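PDB 2XTS: sulfite dehydrogenase from Paracoccus pantotrophus, which probably oxidises protein-bound sulfane sulfur at a molybdenum cofactor and passes the electrons to heme c, as the SoxC part of sulfane dehydrogenase SoxCD. Local coordinates for residues V267-I277 with Q374-E385. Numbering follows the deposited sequence.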
ATOM      1  N   VAL A 267      -1.129   5.596  19.891  1.00  6.88           N
ATOM      2  CA  VAL A 267      -2.465   5.154  20.243  1.00  7.10           C
ATOM      3  C   VAL A 267      -2.556   3.642  20.116  1.00  7.11           C
ATOM      4  O   VAL A 267      -2.025   3.068  19.165  1.00  7.20           O
ATOM      5  CB  VAL A 267      -3.590   5.847  19.402  1.00  7.21           C
ATOM      6  CG1 VAL A 267      -3.459   5.561  17.897  1.00  9.14           C
ATOM      7  CG2 VAL A 267      -4.974   5.471  19.936  1.00  8.73           C
ATOM      8  N   ILE A 268      -3.214   3.007  21.081  1.00  7.38           N
ATOM      9  CA  ILE A 268      -3.600   1.606  21.005  1.00  7.12           C
ATOM     10  C   ILE A 268      -4.819   1.492  20.083  1.00  6.82           C
ATOM     11  O   ILE A 268      -5.878   2.047  20.350  1.00  7.20           O
ATOM     12  CB  ILE A 268      -3.894   1.047  22.412  1.00  7.07           C
ATOM     13  CG1 ILE A 268      -2.574   0.962  23.199  1.00  8.12           C
ATOM     14  CG2 ILE A 268      -4.535  -0.331  22.312  1.00  7.67           C
ATOM     15  CD1 ILE A 268      -2.749   0.770  24.724  1.00  9.86           C
ATOM     16  N   THR A 269      -4.657   0.764  18.982  1.00  6.74           N
ATOM     17  CA  THR A 269      -5.736   0.593  18.011  1.00  7.62           C
ATOM     18  C   THR A 269      -6.627  -0.592  18.333  1.00  7.67           C
ATOM     19  O   THR A 269      -7.771  -0.613  17.914  1.00  8.39           O
ATOM     20  CB  THR A 269      -5.167   0.500  16.587  1.00  7.23           C
ATOM     21  OG1 THR A 269      -4.229  -0.578  16.506  1.00  8.90           O
ATOM     22  CG2 THR A 269      -4.426   1.784  16.237  1.00  8.59           C
ATOM     23  N   SER A 270      -6.108  -1.560  19.082  1.00  8.05           N
ATOM     24  CA  SER A 270      -6.948  -2.610  19.606  0.50  8.56           C
ATOM     25  C   SER A 270      -6.344  -3.213  20.856  1.00  8.83           C
ATOM     26  O   SER A 270      -5.168  -3.400  20.946  1.00  9.02           O
ATOM     27  CB  SER A 270      -7.183  -3.703  18.582  0.50  8.82           C
ATOM     28  OG  SER A 270      -6.036  -4.506  18.449  0.50  8.99           O
ATOM     29  N   PRO A 271      -7.196  -3.454  21.867  1.00  9.44           N
ATOM     30  CA  PRO A 271      -8.610  -3.084  21.986  1.00  9.77           C
ATOM     31  C   PRO A 271      -8.805  -1.575  21.888  1.00  9.14           C
ATOM     32  O   PRO A 271      -7.913  -0.803  22.230  1.00  9.90           O
ATOM     33  CB  PRO A 271      -8.998  -3.566  23.401  1.00 10.68           C
ATOM     34  CG  PRO A 271      -7.960  -4.484  23.813  1.00 10.37           C
ATOM     35  CD  PRO A 271      -6.699  -4.075  23.103  1.00  9.81           C
ATOM     36  N   SER A 272      -9.978  -1.180  21.420  1.00  8.08           N
ATOM     37  CA  SER A 272     -10.366   0.222  21.349  1.00  7.82           C
ATOM     38  C   SER A 272     -11.896   0.236  21.246  1.00  7.61           C
ATOM     39  O   SER A 272     -12.505  -0.823  21.104  1.00  7.78           O
ATOM     40  CB  SER A 272      -9.680   0.940  20.171  1.00  9.04           C
ATOM     41  OG  SER A 272     -10.104   0.391  18.928  1.00  8.87           O
ATOM     42  N   PRO A 273     -12.537   1.419  21.278  1.00  8.20           N
ATOM     43  CA  PRO A 273     -14.008   1.378  21.318  1.00  7.66           C
ATOM     44  C   PRO A 273     -14.698   0.658  20.156  1.00  8.01           C
ATOM     45  O   PRO A 273     -15.735   0.047  20.367  1.00  9.14           O
ATOM     46  CB  PRO A 273     -14.395   2.858  21.358  1.00  8.30           C
ATOM     47  CG  PRO A 273     -13.234   3.484  22.109  1.00  8.75           C
ATOM     48  CD  PRO A 273     -12.006   2.759  21.596  1.00  7.89           C
ATOM     49  N   GLN A 274     -14.137   0.734  18.952  1.00  8.03           N
ATOM     50  CA  GLN A 274     -14.677   0.032  17.799  1.00  8.14           C
ATOM     51  C   GLN A 274     -14.204  -1.411  17.717  1.00  7.43           C
ATOM     52  O   GLN A 274     -14.592  -2.104  16.786  1.00  8.20           O
ATOM     53  CB  GLN A 274     -14.238   0.741  16.510  1.00  7.20           C
ATOM     54  CG  GLN A 274     -14.786   2.146  16.311  1.00  6.43           C
ATOM     55  CD  GLN A 274     -13.932   2.930  15.347  1.00  7.20           C
ATOM     56  OE1 GLN A 274     -12.796   3.286  15.673  1.00  7.29           O
ATOM     57  NE2 GLN A 274     -14.457   3.186  14.134  1.00  7.07           N
ATOM     58  N   VAL A 275     -13.313  -1.838  18.610  1.00  7.55           N
ATOM     59  CA  VAL A 275     -12.730  -3.174  18.603  1.00  8.06           C
ATOM     60  C   VAL A 275     -12.858  -3.765  20.018  1.00  8.37           C
ATOM     61  O   VAL A 275     -11.882  -3.895  20.768  1.00  9.38           O
ATOM     62  CB  VAL A 275     -11.244  -3.158  18.173  1.00  8.60           C
ATOM     63  CG1 VAL A 275     -10.735  -4.596  17.957  1.00 11.01           C
ATOM     64  CG2 VAL A 275     -11.030  -2.326  16.937  1.00  9.83           C
ATOM     65  N   PRO A 276     -14.088  -4.081  20.419  1.00  9.86           N
ATOM     66  CA  PRO A 276     -14.302  -4.707  21.726  1.00  9.96           C
ATOM     67  C   PRO A 276     -13.709  -6.093  21.825  1.00 10.42           C
ATOM     68  O   PRO A 276     -13.480  -6.744  20.802  1.00 11.08           O
ATOM     69  CB  PRO A 276     -15.820  -4.803  21.801  1.00 10.63           C
ATOM     70  CG  PRO A 276     -16.248  -4.902  20.386  1.00 11.45           C
ATOM     71  CD  PRO A 276     -15.341  -3.971  19.667  1.00 10.57           C
ATOM     72  N   ILE A 277     -13.448  -6.529  23.050  1.00 10.53           N
ATOM     73  CA  ILE A 277     -12.987  -7.884  23.292  1.00 10.72           C
ATOM     74  C   ILE A 277     -14.212  -8.772  23.395  1.00 11.26           C
ATOM     75  O   ILE A 277     -14.953  -8.669  24.365  1.00 12.67           O
ATOM     76  CB  ILE A 277     -12.167  -7.984  24.584  1.00 10.10           C
ATOM     77  CG1 ILE A 277     -11.066  -6.924  24.620  1.00 11.16           C
ATOM     78  CG2 ILE A 277     -11.600  -9.400  24.720  1.00 11.76           C
ATOM     79  CD1 ILE A 277     -10.346  -6.877  25.964  1.00 13.58           C
ATOM     80  N   GLN A 374      -3.597   8.710  25.254  1.00  8.59           N
ATOM     81  CA  GLN A 374      -4.972   8.242  25.188  1.00  9.15           C
ATOM     82  C   GLN A 374      -5.196   7.103  26.186  1.00  9.11           C
ATOM     83  O   GLN A 374      -4.347   6.222  26.325  1.00 12.20           O
ATOM     84  CB  GLN A 374      -5.248   7.717  23.764  1.00  9.23           C
ATOM     85  CG  GLN A 374      -6.636   7.118  23.580  1.00  8.98           C
ATOM     86  CD  GLN A 374      -7.765   8.123  23.731  1.00  9.02           C
ATOM     87  OE1 GLN A 374      -8.664   7.989  24.587  1.00 11.36           O
ATOM     88  NE2 GLN A 374      -7.723   9.144  22.929  1.00  9.65           N
ATOM     89  N   THR A 375      -6.334   7.118  26.867  1.00  8.74           N
ATOM     90  CA  THR A 375      -6.720   6.063  27.791  1.00  8.57           C
ATOM     91  C   THR A 375      -7.949   5.348  27.258  1.00  8.34           C
ATOM     92  O   THR A 375      -8.921   5.988  26.833  1.00  8.35           O
ATOM     93  CB  THR A 375      -7.086   6.649  29.149  1.00  9.47           C
ATOM     94  OG1 THR A 375      -6.011   7.472  29.625  1.00 10.47           O
ATOM     95  CG2 THR A 375      -7.379   5.565  30.190  1.00 10.67           C
ATOM     96  N   TRP A 376      -7.915   4.017  27.290  1.00  8.22           N
ATOM     97  CA  TRP A 376      -9.108   3.210  27.041  1.00  7.95           C
ATOM     98  C   TRP A 376      -9.534   2.499  28.325  1.00  8.52           C
ATOM     99  O   TRP A 376      -8.725   1.807  28.967  1.00  9.31           O
ATOM    100  CB  TRP A 376      -8.888   2.098  26.006  1.00  8.08           C
ATOM    101  CG  TRP A 376      -8.419   2.518  24.658  1.00  7.84           C
ATOM    102  CD1 TRP A 376      -7.401   1.927  23.971  1.00  7.95           C
ATOM    103  CD2 TRP A 376      -8.916   3.576  23.800  1.00  7.28           C
ATOM    104  NE1 TRP A 376      -7.234   2.532  22.759  1.00  8.68           N
ATOM    105  CE2 TRP A 376      -8.148   3.541  22.625  1.00  7.13           C
ATOM    106  CE3 TRP A 376      -9.953   4.508  23.894  1.00  8.09           C
ATOM    107  CZ2 TRP A 376      -8.348   4.433  21.585  1.00  7.65           C
ATOM    108  CZ3 TRP A 376     -10.161   5.382  22.855  1.00  9.02           C
ATOM    109  CH2 TRP A 376      -9.367   5.343  21.725  1.00  8.13           C
ATOM    110  N   TRP A 377     -10.802   2.651  28.671  1.00  8.51           N
ATOM    111  CA  TRP A 377     -11.386   1.861  29.754  1.00  8.34           C
ATOM    112  C   TRP A 377     -11.953   0.571  29.182  1.00  8.93           C
ATOM    113  O   TRP A 377     -12.922   0.596  28.451  1.00  9.74           O
ATOM    114  CB  TRP A 377     -12.461   2.674  30.465  1.00  8.80           C
ATOM    115  CG  TRP A 377     -13.144   1.985  31.602  1.00  8.53           C
ATOM    116  CD1 TRP A 377     -12.625   1.071  32.453  1.00 11.40           C
ATOM    117  CD2 TRP A 377     -14.481   2.227  32.040  1.00 10.45           C
ATOM    118  NE1 TRP A 377     -13.558   0.715  33.408  1.00 12.86           N
ATOM    119  CE2 TRP A 377     -14.700   1.430  33.186  1.00 11.99           C
ATOM    120  CE3 TRP A 377     -15.503   3.075  31.601  1.00 11.70           C
ATOM    121  CZ2 TRP A 377     -15.917   1.419  33.867  1.00 13.19           C
ATOM    122  CZ3 TRP A 377     -16.726   3.060  32.283  1.00 13.27           C
ATOM    123  CH2 TRP A 377     -16.914   2.238  33.399  1.00 14.53           C
ATOM    124  N   VAL A 378     -11.311  -0.548  29.521  1.00  9.16           N
ATOM    125  CA  VAL A 378     -11.798  -1.871  29.148  1.00 10.25           C
ATOM    126  C   VAL A 378     -12.641  -2.379  30.303  1.00 10.74           C
ATOM    127  O   VAL A 378     -12.154  -2.530  31.414  1.00 10.66           O
ATOM    128  CB  VAL A 378     -10.648  -2.859  28.861  1.00  9.80           C
ATOM    129  CG1 VAL A 378     -11.183  -4.248  28.490  1.00 12.60           C
ATOM    130  CG2 VAL A 378      -9.745  -2.335  27.747  1.00 10.52           C
ATOM    131  N   LYS A 379     -13.899  -2.641  30.019  1.00 11.42           N
ATOM    132  CA  LYS A 379     -14.865  -3.076  31.025  1.00 13.25           C
ATOM    133  C   LYS A 379     -14.900  -4.600  31.102  1.00 13.94           C
ATOM    134  O   LYS A 379     -14.386  -5.292  30.232  1.00 13.86           O
ATOM    135  CB  LYS A 379     -16.254  -2.489  30.736  1.00 14.27           C
ATOM    136  CG  LYS A 379     -16.230  -0.959  30.759  1.00 15.86           C
ATOM    137  CD  LYS A 379     -17.573  -0.299  30.520  1.00 19.69           C
ATOM    138  CE  LYS A 379     -17.942  -0.282  29.066  1.00 19.43           C
ATOM    139  NZ  LYS A 379     -19.173   0.516  28.848  1.00 21.95           N
ATOM    140  N   ALA A 380     -15.550  -5.117  32.140  1.00 15.24           N
ATOM    141  CA  ALA A 380     -15.646  -6.552  32.357  1.00 15.79           C
ATOM    142  C   ALA A 380     -16.362  -7.325  31.254  1.00 15.72           C
ATOM    143  O   ALA A 380     -16.117  -8.508  31.077  1.00 17.12           O
ATOM    144  CB  ALA A 380     -16.314  -6.820  33.693  1.00 16.51           C
ATOM    145  N   ASP A 381     -17.227  -6.651  30.508  1.00 14.87           N
ATOM    146  CA  ASP A 381     -17.910  -7.249  29.362  1.00 14.87           C
ATOM    147  C   ASP A 381     -17.115  -7.177  28.064  1.00 14.05           C
ATOM    148  O   ASP A 381     -17.603  -7.614  27.038  1.00 14.85           O
ATOM    149  CB  ASP A 381     -19.312  -6.641  29.192  1.00 15.82           C
ATOM    150  CG  ASP A 381     -19.300  -5.141  28.909  1.00 16.42           C
ATOM    151  OD1 ASP A 381     -18.211  -4.548  28.794  1.00 16.39           O
ATOM    152  OD2 ASP A 381     -20.403  -4.552  28.818  1.00 22.22           O
ATOM    153  N   GLY A 382     -15.892  -6.647  28.123  1.00 12.79           N
ATOM    154  CA  GLY A 382     -15.031  -6.498  26.952  1.00 11.82           C
ATOM    155  C   GLY A 382     -15.280  -5.257  26.123  1.00 11.56           C
ATOM    156  O   GLY A 382     -14.552  -4.997  25.152  1.00 11.68           O
ATOM    157  N   GLU A 383     -16.283  -4.478  26.497  1.00 10.51           N
ATOM    158  CA  GLU A 383     -16.531  -3.215  25.792  1.00  9.77           C
ATOM    159  C   GLU A 383     -15.476  -2.194  26.221  1.00  9.26           C
ATOM    160  O   GLU A 383     -14.915  -2.295  27.308  1.00  9.70           O
ATOM    161  CB  GLU A 383     -17.952  -2.717  26.044  1.00 11.16           C
ATOM    162  CG  GLU A 383     -19.013  -3.672  25.554  1.00 13.27           C
ATOM    163  CD  GLU A 383     -19.005  -3.879  24.054  1.00 15.20           C
ATOM    164  OE1 GLU A 383     -18.695  -2.912  23.301  1.00 16.87           O
ATOM    165  OE2 GLU A 383     -19.338  -5.011  23.633  1.00 18.40           O
ATOM    166  N   VAL A 384     -15.197  -1.221  25.367  1.00  8.42           N
ATOM    167  CA  VAL A 384     -14.041  -0.353  25.548  1.00  8.62           C
ATOM    168  C   VAL A 384     -14.488   1.092  25.351  1.00  8.37           C
ATOM    169  O   VAL A 384     -15.173   1.398  24.378  1.00  9.56           O
ATOM    170  CB  VAL A 384     -12.925  -0.716  24.536  1.00  8.85           C
ATOM    171  CG1 VAL A 384     -11.723   0.161  24.721  1.00  9.51           C
ATOM    172  CG2 VAL A 384     -12.539  -2.190  24.654  1.00 10.49           C
ATOM    173  N   GLU A 385     -14.086   1.983  26.266  1.00  8.08           N
ATOM    174  CA  GLU A 385     -14.489   3.389  26.207  1.00  8.58           C
ATOM    175  C   GLU A 385     -13.313   4.346  26.145  1.00  7.74           C
ATOM    176  O   GLU A 385     -12.255   4.135  26.747  1.00  8.98           O
ATOM    177  CB  GLU A 385     -15.314   3.744  27.459  1.00  9.12           C
ATOM    178  CG  GLU A 385     -16.743   3.230  27.467  1.00  9.49           C
ATOM    179  CD  GLU A 385     -17.612   3.831  28.556  1.00 11.29           C
ATOM    180  OE1 GLU A 385     -17.354   4.981  28.947  1.00 12.25           O
ATOM    181  OE2 GLU A 385     -18.574   3.157  28.982  1.00 13.50           O
TER
HETATM  182  O   HOH W   1      -3.371   4.537  23.559  1.00 11.40           O
HETATM  183  O   HOH W   2     -16.557  -1.278  22.768  1.00 13.54           O
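Pro-273 sets its CD over one face of the Trp-376 indole, the two side chains crossing at about a right angle: CD is 3.5 Å from the centroid of the six-membered ring, a CH-pi contact. Ser-272 CA covers the five-membered ring on the same side, 4.1 Å from its centroid. With CG anti to the carbonyl carbon (chi1 -58°), the indole projects across to strand 267-270, where its NE1 donates to Ile-268 O at 2.8 Å; the N-H...O angle of 155° and an acceptor only 9° out of the ring plane mark an edge-on bond. An alanine in place of Trp-376 would probably leave Ile-268 O without this donor and open a gap beneath Pro-273.

Next to the indole, both methyls of Val-384 meet the loop, CG1 against the Ser-272 backbone and CG2 at 4.0 Å from Pro-271 CB, beside the cis peptide. Farther out, Ile-277 CD1 meets Val-378 CG1 at 3.7 Å, while Ile-277 N donates to Gly-382 O. In return, Gly-382 CA makes a CA-H...O contact with Ile-277 O at 3.4 Å, so the two backbones approach closely.

At the polar edge, water 2 accepts from Val-384 N and lies 2.9 Å from Pro-273 O, bridging the segments; it also meets Glu-383 OE1, which forms a salt bridge with Arg-191 of the neighbouring cytochrome chain. The Asx turn at Asp-381 belongs to the hairpin linking strands 375-378 and 384-389. The contact thus joins edge strand 265-270 and the loop after it to that hairpin, at the other end of the sheet order, through side chains, one loop-to-turn backbone bond and water, consistent with the beta-sandwich, immunoglobulin-like (E-set) fold of the Mo-co oxidoreductase dimerisation domain.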